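Local coordinates for putative molybdenum carrier protein (Syntrophus aciditrophicus SB, PDB 3IMK) that is of uncertain function but, as a putative molybdenum carrier protein of the SLOG clan, probably binds a small ligand or an oxyanion on its Rossmann-like fold, at residues I12-D20 and Y63-S74; G76-I84 and D142-L153. One frame throughout, in Å; residues are numbered along the deposited sequence. Where two conformers were deposited one is given.

Contact 1: I12-D20 and Y63-S74; sequences ISGGQTGAD and YSKRTEKNVLDS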
loop_
_atom_site.group_PDB
_atom_site.type_symbol
_atom_site.label_atom_id
_atom_site.label_comp_id
_atom_site.label_asym_id
_atom_site.label_seq_id
_atom_site.Cartn_x
_atom_site.Cartn_y
_atom_site.Cartn_z
ATOM N N ILE A 12 5.466 -3.295 -0.989
ATOM C CA ILE A 12 4.612 -4.443 -1.171
ATOM C C ILE A 12 3.128 -4.077 -1.171
ATOM O O ILE A 12 2.745 -3.052 -0.626
ATOM C CB ILE A 12 4.891 -5.569 -0.135
ATOM C CG1 ILE A 12 4.407 -5.244 1.280
ATOM C CG2 ILE A 12 6.400 -5.928 -0.094
ATOM C CD1 ILE A 12 4.454 -6.489 2.246
ATOM N N SER A 13 2.307 -4.966 -1.733
ATOM C CA SER A 13 0.866 -4.829 -1.600
ATOM C C SER A 13 0.206 -6.174 -1.880
ATOM O O SER A 13 0.857 -7.136 -2.230
ATOM C CB SER A 13 0.329 -3.794 -2.572
ATOM O OG SER A 13 0.190 -4.340 -3.897
ATOM N N GLY A 14 -1.105 -6.186 -1.733
ATOM C CA GLY A 14 -1.904 -7.395 -1.893
ATOM C C GLY A 14 -2.403 -7.622 -3.300
ATOM O O GLY A 14 -3.197 -8.517 -3.510
ATOM N N GLY A 15 -1.927 -6.838 -4.263
ATOM C CA GLY A 15 -2.212 -7.107 -5.688
ATOM C C GLY A 15 -3.602 -6.675 -6.142
ATOM O O GLY A 15 -3.891 -6.855 -7.333
ATOM N N GLN A 16 -4.462 -6.176 -5.275
ATOM C CA GLN A 16 -5.840 -5.808 -5.673
ATOM C C GLN A 16 -5.763 -4.676 -6.705
ATOM O O GLN A 16 -4.796 -3.930 -6.760
ATOM C CB GLN A 16 -6.633 -5.361 -4.431
ATOM C CG GLN A 16 -8.103 -5.044 -4.569
ATOM C CD GLN A 16 -8.895 -6.219 -5.156
ATOM O OE1 GLN A 16 -8.789 -6.493 -6.353
ATOM N NE2 GLN A 16 -9.666 -6.942 -4.314
ATOM N N THR A 17 -6.851 -4.470 -7.450
ATOM C CA THR A 17 -6.949 -3.248 -8.242
ATOM C C THR A 17 -6.995 -2.052 -7.281
ATOM O O THR A 17 -7.176 -2.165 -6.068
ATOM C CB THR A 17 -8.270 -3.236 -9.056
ATOM O OG1 THR A 17 -9.331 -3.271 -8.116
ATOM C CG2 THR A 17 -8.348 -4.468 -9.996
ATOM N N GLY A 18 -6.811 -0.854 -7.838
ATOM C CA GLY A 18 -6.842 0.340 -7.023
ATOM C C GLY A 18 -5.527 0.703 -6.377
ATOM O O GLY A 18 -4.507 0.679 -7.022
ATOM N N ALA A 19 -5.539 0.954 -5.075
ATOM C CA ALA A 19 -4.325 1.343 -4.374
ATOM C C ALA A 19 -3.209 0.293 -4.474
ATOM O O ALA A 19 -2.047 0.640 -4.731
ATOM C CB ALA A 19 -4.634 1.620 -2.859
ATOM N N ASP A 20 -3.546 -0.984 -4.246
ATOM C CA ASP A 20 -2.497 -2.024 -4.262
ATOM C C ASP A 20 -1.756 -2.017 -5.623
ATOM O O ASP A 20 -0.522 -2.234 -5.694
ATOM C CB ASP A 20 -3.090 -3.424 -4.093
ATOM C CG ASP A 20 -3.497 -3.814 -2.690
ATOM O OD1 ASP A 20 -3.358 -3.041 -1.737
ATOM O OD2 ASP A 20 -3.972 -4.983 -2.599
ATOM N N TYR A 63 -9.175 -13.277 1.163
ATOM C CA TYR A 63 -8.681 -11.912 1.166
ATOM C C TYR A 63 -8.116 -11.440 2.515
ATOM O O TYR A 63 -7.029 -10.859 2.560
ATOM C CB TYR A 63 -9.782 -10.930 0.719
ATOM C CG TYR A 63 -10.008 -10.765 -0.769
ATOM C CD1 TYR A 63 -8.962 -10.866 -1.698
ATOM C CD2 TYR A 63 -11.253 -10.328 -1.227
ATOM C CE1 TYR A 63 -9.188 -10.623 -3.077
ATOM C CE2 TYR A 63 -11.490 -10.132 -2.594
ATOM C CZ TYR A 63 -10.430 -10.243 -3.509
ATOM O OH TYR A 63 -10.630 -9.993 -4.849
ATOM N N SER A 64 -8.860 -11.626 3.587
ATOM C CA SER A 64 -8.436 -11.132 4.892
ATOM C C SER A 64 -7.047 -11.669 5.291
ATOM O O SER A 64 -6.221 -10.904 5.851
ATOM C CB SER A 64 -9.479 -11.432 5.947
ATOM O OG SER A 64 -10.645 -10.644 5.682
ATOM N N LYS A 65 -6.779 -12.936 5.015
ATOM C CA LYS A 65 -5.523 -13.565 5.413
ATOM C C LYS A 65 -4.350 -12.948 4.656
ATOM O O LYS A 65 -3.244 -12.789 5.215
ATOM C CB LYS A 65 -5.598 -15.080 5.291
ATOM C CG LYS A 65 -6.510 -15.658 6.318
ATOM C CD LYS A 65 -6.777 -17.124 6.113
ATOM C CE LYS A 65 -7.796 -17.632 7.161
ATOM N NZ LYS A 65 -8.195 -19.069 6.917
ATOM N N ARG A 66 -4.526 -12.638 3.358
ATOM C CA ARG A 66 -3.397 -11.996 2.628
ATOM C C ARG A 66 -3.195 -10.551 3.104
ATOM O O ARG A 66 -2.063 -10.088 3.184
ATOM C CB ARG A 66 -3.508 -12.133 1.084
ATOM C CG ARG A 66 -4.543 -11.292 0.375
ATOM C CD ARG A 66 -4.043 -9.856 -0.008
ATOM N NE ARG A 66 -4.828 -9.312 -1.128
ATOM C CZ ARG A 66 -6.076 -8.859 -1.050
ATOM N NH1 ARG A 66 -6.716 -8.770 0.100
ATOM N NH2 ARG A 66 -6.678 -8.411 -2.151
ATOM N N THR A 67 -4.263 -9.828 3.406
ATOM C CA THR A 67 -4.132 -8.457 3.959
ATOM C C THR A 67 -3.384 -8.486 5.267
ATOM O O THR A 67 -2.462 -7.704 5.449
ATOM C CB THR A 67 -5.564 -7.888 4.101
ATOM O OG1 THR A 67 -6.117 -7.812 2.781
ATOM C CG2 THR A 67 -5.598 -6.559 4.798
ATOM N N GLU A 68 -3.723 -9.439 6.122
ATOM C CA GLU A 68 -3.027 -9.577 7.397
ATOM C C GLU A 68 -1.528 -9.839 7.192
ATOM O O GLU A 68 -0.694 -9.270 7.892
ATOM C CB GLU A 68 -3.649 -10.722 8.219
ATOM C CG GLU A 68 -3.050 -10.935 9.625
ATOM C CD GLU A 68 -3.662 -12.131 10.336
ATOM O OE1 GLU A 68 -3.994 -13.148 9.692
ATOM O OE2 GLU A 68 -3.863 -12.035 11.566
ATOM N N LYS A 69 -1.213 -10.744 6.254
ATOM C CA LYS A 69 0.190 -11.159 5.970
ATOM C C LYS A 69 1.024 -9.955 5.482
ATOM O O LYS A 69 2.182 -9.804 5.906
ATOM C CB LYS A 69 0.226 -12.335 4.948
ATOM C CG LYS A 69 1.619 -12.994 4.804
ATOM C CD LYS A 69 1.869 -13.949 5.955
ATOM C CE LYS A 69 3.219 -14.642 5.812
ATOM N NZ LYS A 69 3.469 -15.643 6.932
ATOM N N ASN A 70 0.445 -9.110 4.624
ATOM C CA ASN A 70 1.220 -7.927 4.163
ATOM C C ASN A 70 1.504 -6.938 5.293
ATOM O O ASN A 70 2.569 -6.344 5.343
ATOM C CB ASN A 70 0.559 -7.279 2.969
ATOM C CG ASN A 70 0.625 -8.153 1.741
ATOM O OD1 ASN A 70 1.650 -8.794 1.487
ATOM N ND2 ASN A 70 -0.486 -8.220 0.994
ATOM N N VAL A 71 0.584 -6.804 6.237
ATOM C CA VAL A 71 0.821 -5.975 7.440
ATOM C C VAL A 71 1.958 -6.546 8.278
ATOM O O VAL A 71 2.796 -5.791 8.796
ATOM C CB VAL A 71 -0.496 -5.800 8.283
ATOM C CG1 VAL A 71 -0.234 -5.172 9.679
ATOM C CG2 VAL A 71 -1.543 -4.960 7.529
ATOM N N LEU A 72 1.975 -7.860 8.418
ATOM C CA LEU A 72 2.960 -8.520 9.276
ATOM C C LEU A 72 4.336 -8.564 8.620
ATOM O O LEU A 72 5.352 -8.535 9.335
ATOM C CB LEU A 72 2.517 -9.931 9.631
ATOM C CG LEU A 72 1.419 -10.010 10.667
ATOM C CD1 LEU A 72 0.783 -11.424 10.719
ATOM C CD2 LEU A 72 1.958 -9.630 12.046
ATOM N N ASP A 73 4.394 -8.671 7.285
ATOM C CA ASP A 73 5.650 -8.892 6.602
ATOM C C ASP A 73 6.215 -7.583 5.984
ATOM O O ASP A 73 6.785 -7.616 4.872
ATOM C CB ASP A 73 5.406 -9.942 5.513
ATOM C CG ASP A 73 6.646 -10.713 5.093
ATOM O OD1 ASP A 73 7.701 -10.611 5.761
ATOM O OD2 ASP A 73 6.566 -11.443 4.060
ATOM N N SER A 74 6.041 -6.466 6.695
ATOM C CA SER A 74 6.592 -5.167 6.302
ATOM C C SER A 74 6.929 -4.378 7.524
ATOM O O SER A 74 6.580 -4.773 8.653
ATOM C CB SER A 74 5.586 -4.402 5.440
ATOM O OG SER A 74 4.316 -4.266 6.069
HETATM O O HOH W 1 -5.740 -9.309 -4.658
HETATM O O HOH W 2 -9.286 -7.196 -0.938
#
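R66 reaches from helix 63-72 to the glycine-rich loop after strand 10-12, the first strand of this Rossmann-like SLOG domain, and donates from NE to the carbonyl O of G14 at 3.0 Å. The bond bends to 157°, and its donor lies 22° off the carbonyl plane. Water 1 closes a second path, giving a proton to the same carbonyl O and taking one from R66 NH2. CG of R66 sits between its backbone N and carbonyl carbon (chi1 73°), and with a second bend at CG the chain folds down over G14 CA. D20 OD2 lies over one guanidinium face, 4.4 Å from R66 NH2, so the attraction is of charges alone; that oxygen instead accepts Q16 N on its anti lone pair. Replacing R66 by a leucine would probably leave the G14 carbonyl without its protein donor across the contact and D20 without a nearby positive charge. Farther out, Q16 NE2 makes a weak bond to Y63 OH at 3.2 Å, the two side chains crossing at about a right angle, while Q16 OE1 is taken by T17 N and by E45 N. The loop is braced from within by an ST turn, S13 OG accepting from G15 N. N70 lays ND2 beside G14 CA at 3.3 Å; its OD1 accepts from W37 N. At the far end I12 pushes CD1 against the end of the helix, 3.6 Å from N70 O and 4.0 Å from S74 CB, while S74 OG donates to N70 O at 2.8 Å.

Contact 2: G76-I84 and D142-L153; sequences GTLIISHGI and DPEIYQATMDLL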
loop_
_atom_site.group_PDB
_atom_site.type_symbol
_atom_site.label_atom_id
_atom_site.label_comp_id
_atom_site.label_asym_id
_atom_site.label_seq_id
_atom_site.Cartn_x
_atom_site.Cartn_y
_atom_site.Cartn_z
ATOM N N GLY A 76 5.934 -1.120 7.970
ATOM C CA GLY A 76 4.818 -0.256 8.238
ATOM C C GLY A 76 3.857 -0.329 7.093
ATOM O O GLY A 76 4.209 -0.760 6.012
ATOM N N THR A 77 2.644 0.194 7.299
ATOM C CA THR A 77 1.560 0.196 6.321
ATOM C C THR A 77 1.002 1.607 6.114
ATOM O O THR A 77 0.589 2.290 7.067
ATOM C CB THR A 77 0.433 -0.780 6.766
ATOM O OG1 THR A 77 0.916 -2.136 6.787
ATOM C CG2 THR A 77 -0.753 -0.727 5.824
ATOM N N LEU A 78 1.012 2.005 4.851
ATOM C CA LEU A 78 0.439 3.255 4.393
ATOM C C LEU A 78 -0.918 2.894 3.775
ATOM O O LEU A 78 -0.944 2.066 2.861
ATOM C CB LEU A 78 1.329 3.904 3.338
ATOM C CG LEU A 78 0.761 5.103 2.565
ATOM C CD1 LEU A 78 0.432 6.278 3.522
ATOM C CD2 LEU A 78 1.777 5.565 1.518
ATOM N N ILE A 79 -2.020 3.499 4.243
ATOM C CA ILE A 79 -3.376 3.234 3.726
ATOM C C ILE A 79 -3.851 4.535 3.053
ATOM O O ILE A 79 -3.852 5.578 3.678
ATOM C CB ILE A 79 -4.395 2.797 4.815
ATOM C CG1 ILE A 79 -3.799 1.660 5.675
ATOM C CG2 ILE A 79 -5.682 2.354 4.119
ATOM C CD1 ILE A 79 -4.649 1.216 6.868
ATOM N N ILE A 80 -4.225 4.462 1.787
ATOM C CA ILE A 80 -4.654 5.620 1.019
ATOM C C ILE A 80 -6.137 5.448 0.643
ATOM O O ILE A 80 -6.506 4.428 0.087
ATOM C CB ILE A 80 -3.782 5.767 -0.250
ATOM C CG1 ILE A 80 -2.291 5.735 0.097
ATOM C CG2 ILE A 80 -4.178 7.071 -0.985
ATOM C CD1 ILE A 80 -1.347 5.505 -1.115
ATOM N N SER A 81 -6.960 6.479 0.877
ATOM C CA SER A 81 -8.371 6.455 0.543
ATOM C C SER A 81 -8.873 7.843 0.212
ATOM O O SER A 81 -8.170 8.845 0.404
ATOM C CB SER A 81 -9.194 5.941 1.723
ATOM O OG SER A 81 -9.264 6.884 2.760
ATOM N N HIS A 82 -10.114 7.862 -0.247
ATOM C CA HIS A 82 -10.971 9.051 -0.228
ATOM C C HIS A 82 -12.094 8.787 0.727
ATOM O O HIS A 82 -12.960 7.952 0.442
ATOM C CB HIS A 82 -11.507 9.405 -1.622
ATOM C CG HIS A 82 -10.445 9.761 -2.616
ATOM N ND1 HIS A 82 -10.094 8.914 -3.647
ATOM C CD2 HIS A 82 -9.663 10.863 -2.746
ATOM C CE1 HIS A 82 -9.156 9.493 -4.379
ATOM N NE2 HIS A 82 -8.858 10.669 -3.843
ATOM N N GLY A 83 -12.029 9.404 1.901
ATOM C CA GLY A 83 -13.029 9.204 2.935
ATOM C C GLY A 83 -12.601 8.201 4.011
ATOM O O GLY A 83 -11.516 7.594 3.957
ATOM N N ILE A 84 -13.484 8.003 4.982
ATOM C CA ILE A 84 -13.222 7.093 6.091
ATOM C C ILE A 84 -13.042 5.682 5.584
ATOM O O ILE A 84 -13.672 5.250 4.607
ATOM C CB ILE A 84 -14.340 7.164 7.149
ATOM C CG1 ILE A 84 -15.684 6.781 6.531
ATOM C CG2 ILE A 84 -14.305 8.569 7.784
ATOM C CD1 ILE A 84 -16.156 5.387 6.894
ATOM N N ASP A 142 -13.573 2.796 -5.755
ATOM C CA ASP A 142 -13.107 4.160 -5.906
ATOM C C ASP A 142 -12.375 4.270 -7.238
ATOM O O ASP A 142 -11.201 3.895 -7.332
ATOM C CB ASP A 142 -12.220 4.553 -4.734
ATOM C CG ASP A 142 -11.738 6.005 -4.827
ATOM O OD1 ASP A 142 -12.018 6.641 -5.851
ATOM O OD2 ASP A 142 -11.143 6.488 -3.835
ATOM N N PRO A 143 -13.046 4.812 -8.260
ATOM C CA PRO A 143 -12.453 4.944 -9.577
ATOM C C PRO A 143 -11.263 5.903 -9.648
ATOM O O PRO A 143 -10.538 5.838 -10.617
ATOM C CB PRO A 143 -13.602 5.474 -10.452
ATOM C CG PRO A 143 -14.825 5.130 -9.698
ATOM C CD PRO A 143 -14.446 5.264 -8.248
ATOM N N GLU A 144 -11.054 6.739 -8.632
ATOM C CA GLU A 144 -9.963 7.705 -8.607
ATOM C C GLU A 144 -8.782 7.211 -7.776
ATOM O O GLU A 144 -7.736 7.890 -7.754
ATOM C CB GLU A 144 -10.425 9.070 -8.031
ATOM C CG GLU A 144 -11.475 9.793 -8.886
ATOM C CD GLU A 144 -11.935 11.151 -8.323
ATOM O OE1 GLU A 144 -11.792 11.383 -7.093
ATOM O OE2 GLU A 144 -12.453 11.969 -9.106
ATOM N N ILE A 145 -8.901 6.084 -7.072
ATOM C CA ILE A 145 -7.830 5.720 -6.142
ATOM C C ILE A 145 -6.516 5.277 -6.798
ATOM O O ILE A 145 -5.456 5.569 -6.282
ATOM C CB ILE A 145 -8.311 4.708 -5.074
ATOM C CG1 ILE A 145 -7.355 4.707 -3.881
ATOM C CG2 ILE A 145 -8.450 3.296 -5.669
ATOM C CD1 ILE A 145 -7.257 5.981 -3.153
ATOM N N TYR A 146 -6.590 4.626 -7.961
ATOM C CA TYR A 146 -5.360 4.177 -8.636
ATOM C C TYR A 146 -4.495 5.391 -8.980
ATOM O O TYR A 146 -3.332 5.470 -8.617
ATOM C CB TYR A 146 -5.708 3.374 -9.905
ATOM C CG TYR A 146 -4.469 3.009 -10.698
ATOM C CD1 TYR A 146 -3.941 3.865 -11.645
ATOM C CD2 TYR A 146 -3.821 1.796 -10.471
ATOM C CE1 TYR A 146 -2.781 3.553 -12.325
ATOM C CE2 TYR A 146 -2.668 1.477 -11.126
ATOM C CZ TYR A 146 -2.166 2.352 -12.089
ATOM O OH TYR A 146 -1.001 2.040 -12.767
ATOM N N GLN A 147 -5.087 6.353 -9.684
ATOM C CA GLN A 147 -4.275 7.493 -10.130
ATOM C C GLN A 147 -3.878 8.408 -8.959
ATOM O O GLN A 147 -2.809 9.012 -8.980
ATOM C CB GLN A 147 -4.971 8.322 -11.212
ATOM C CG GLN A 147 -4.030 9.308 -11.927
ATOM C CD GLN A 147 -2.842 8.611 -12.593
ATOM O OE1 GLN A 147 -3.037 7.618 -13.312
ATOM N NE2 GLN A 147 -1.619 9.085 -12.337
ATOM N N ALA A 148 -4.759 8.537 -7.979
ATOM C CA ALA A 148 -4.423 9.338 -6.823
ATOM C C ALA A 148 -3.204 8.757 -6.096
ATOM O O ALA A 148 -2.315 9.505 -5.617
ATOM C CB ALA A 148 -5.614 9.402 -5.875
ATOM N N THR A 149 -3.193 7.419 -5.972
ATOM C CA THR A 149 -2.063 6.710 -5.377
ATOM C C THR A 149 -0.776 6.958 -6.176
ATOM O O THR A 149 0.273 7.269 -5.611
ATOM C CB THR A 149 -2.390 5.214 -5.221
ATOM O OG1 THR A 149 -3.470 5.123 -4.290
ATOM C CG2 THR A 149 -1.187 4.473 -4.642
HETATM N N MSE A 150 -0.849 6.800 -7.510
HETATM C CA MSE A 150 0.320 7.097 -8.358
HETATM C C MSE A 150 0.830 8.515 -8.125
HETATM O O MSE A 150 2.032 8.729 -7.992
HETATM C CB MSE A 150 0.018 6.865 -9.853
HETATM C CG MSE A 150 -0.359 5.430 -10.222
HETATM SE SE MSE A 150 1.148 4.258 -10.143
HETATM C CE MSE A 150 2.252 4.829 -11.652
ATOM N N ASP A 151 -0.093 9.475 -8.125
ATOM C CA ASP A 151 0.263 10.886 -8.056
ATOM C C ASP A 151 0.884 11.179 -6.684
ATOM O O ASP A 151 1.869 11.901 -6.595
ATOM C CB ASP A 151 -0.978 11.769 -8.272
ATOM C CG ASP A 151 -1.531 11.733 -9.671
ATOM O OD1 ASP A 151 -0.843 11.238 -10.581
ATOM O OD2 ASP A 151 -2.697 12.227 -9.857
ATOM N N LEU A 152 0.320 10.597 -5.628
ATOM C CA LEU A 152 0.855 10.775 -4.282
ATOM C C LEU A 152 2.287 10.218 -4.170
ATOM O O LEU A 152 3.195 10.850 -3.608
ATOM C CB LEU A 152 -0.082 10.100 -3.250
ATOM C CG LEU A 152 0.382 10.109 -1.788
ATOM C CD1 LEU A 152 0.638 11.539 -1.307
ATOM C CD2 LEU A 152 -0.700 9.439 -0.951
ATOM N N LEU A 153 2.470 8.985 -4.634
ATOM C CA LEU A 153 3.792 8.365 -4.553
ATOM C C LEU A 153 4.826 9.132 -5.376
ATOM O O LEU A 153 6.008 9.223 -4.980
ATOM C CB LEU A 153 3.705 6.878 -4.938
ATOM C CG LEU A 153 2.904 6.003 -3.968
ATOM C CD1 LEU A 153 2.767 4.562 -4.528
ATOM C CD2 LEU A 153 3.470 6.008 -2.568
HETATM O O HOH W 3 -11.448 5.511 -1.254
#
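The side chains of H82 and D142 cross at about a right angle, with ring and carboxylate planes 60° apart, where strand 76-81 of the central parallel sheet gives way to loop beside the start of helix 145-157. D142 OD2 lies in the ring plane and takes the ND1 proton on its syn lone pair, a short, nearly straight bond of 2.6 Å and 171°. Water 3 links the same oxygen to H82 N. The other carboxylate oxygen, D142 OD1, accepts E144 N from above its plane, capping the turn into the helix. Over one ring face stands E144 OE1, displaced toward the rim, and A148 CB touches H82 CE1 at 3.8 Å. Deeper in, I80 points at the helix. Its CG1 is turned beside the backbone N (chi1 -51°), which carries CD1 to T149 CG2 at 3.7 Å and tip to tip with L152 CD2; the I80 and I145 side chains cross obliquely, CG2 meeting CD1 at 3.9 Å. T149 OG1 turns back to I145 O, which also accepts T149 N from the opposite face. L78 and L153 make a looser methyl contact, and helix 113-126 adds I120 to the side chains around L78 and L152. Below, I80 O is buried against I145 CD1 with no polar partner in the model; at the mouth D142 holds H82 and the helix turn, one oxygen each, which probably stops the ring turning.

In the fold
Contacts 1 and 2 come in series, helix 63-72 followed in the chain by strand 76-81. Their centres are 14 Å apart, on opposite sides of the chain's centre, yet they touch: G18 CA lies 3.6 Å from I145 CG2, V71 CG2 3.8 Å from T77 OG1. Between them runs strand 131-135, whose N133 packs on I12 and N70 and bonds to T77. Small molecules, all probably from the crystallisation liquor, lie at contact 1: glycerol at D20, a MES sulfonate at G18 N, and a polyether about 3 Å from the side chain of D73 (nearest atoms), in a pocket with W37, K69 and L72. The first two may mark a binding site at the 12-20 loop.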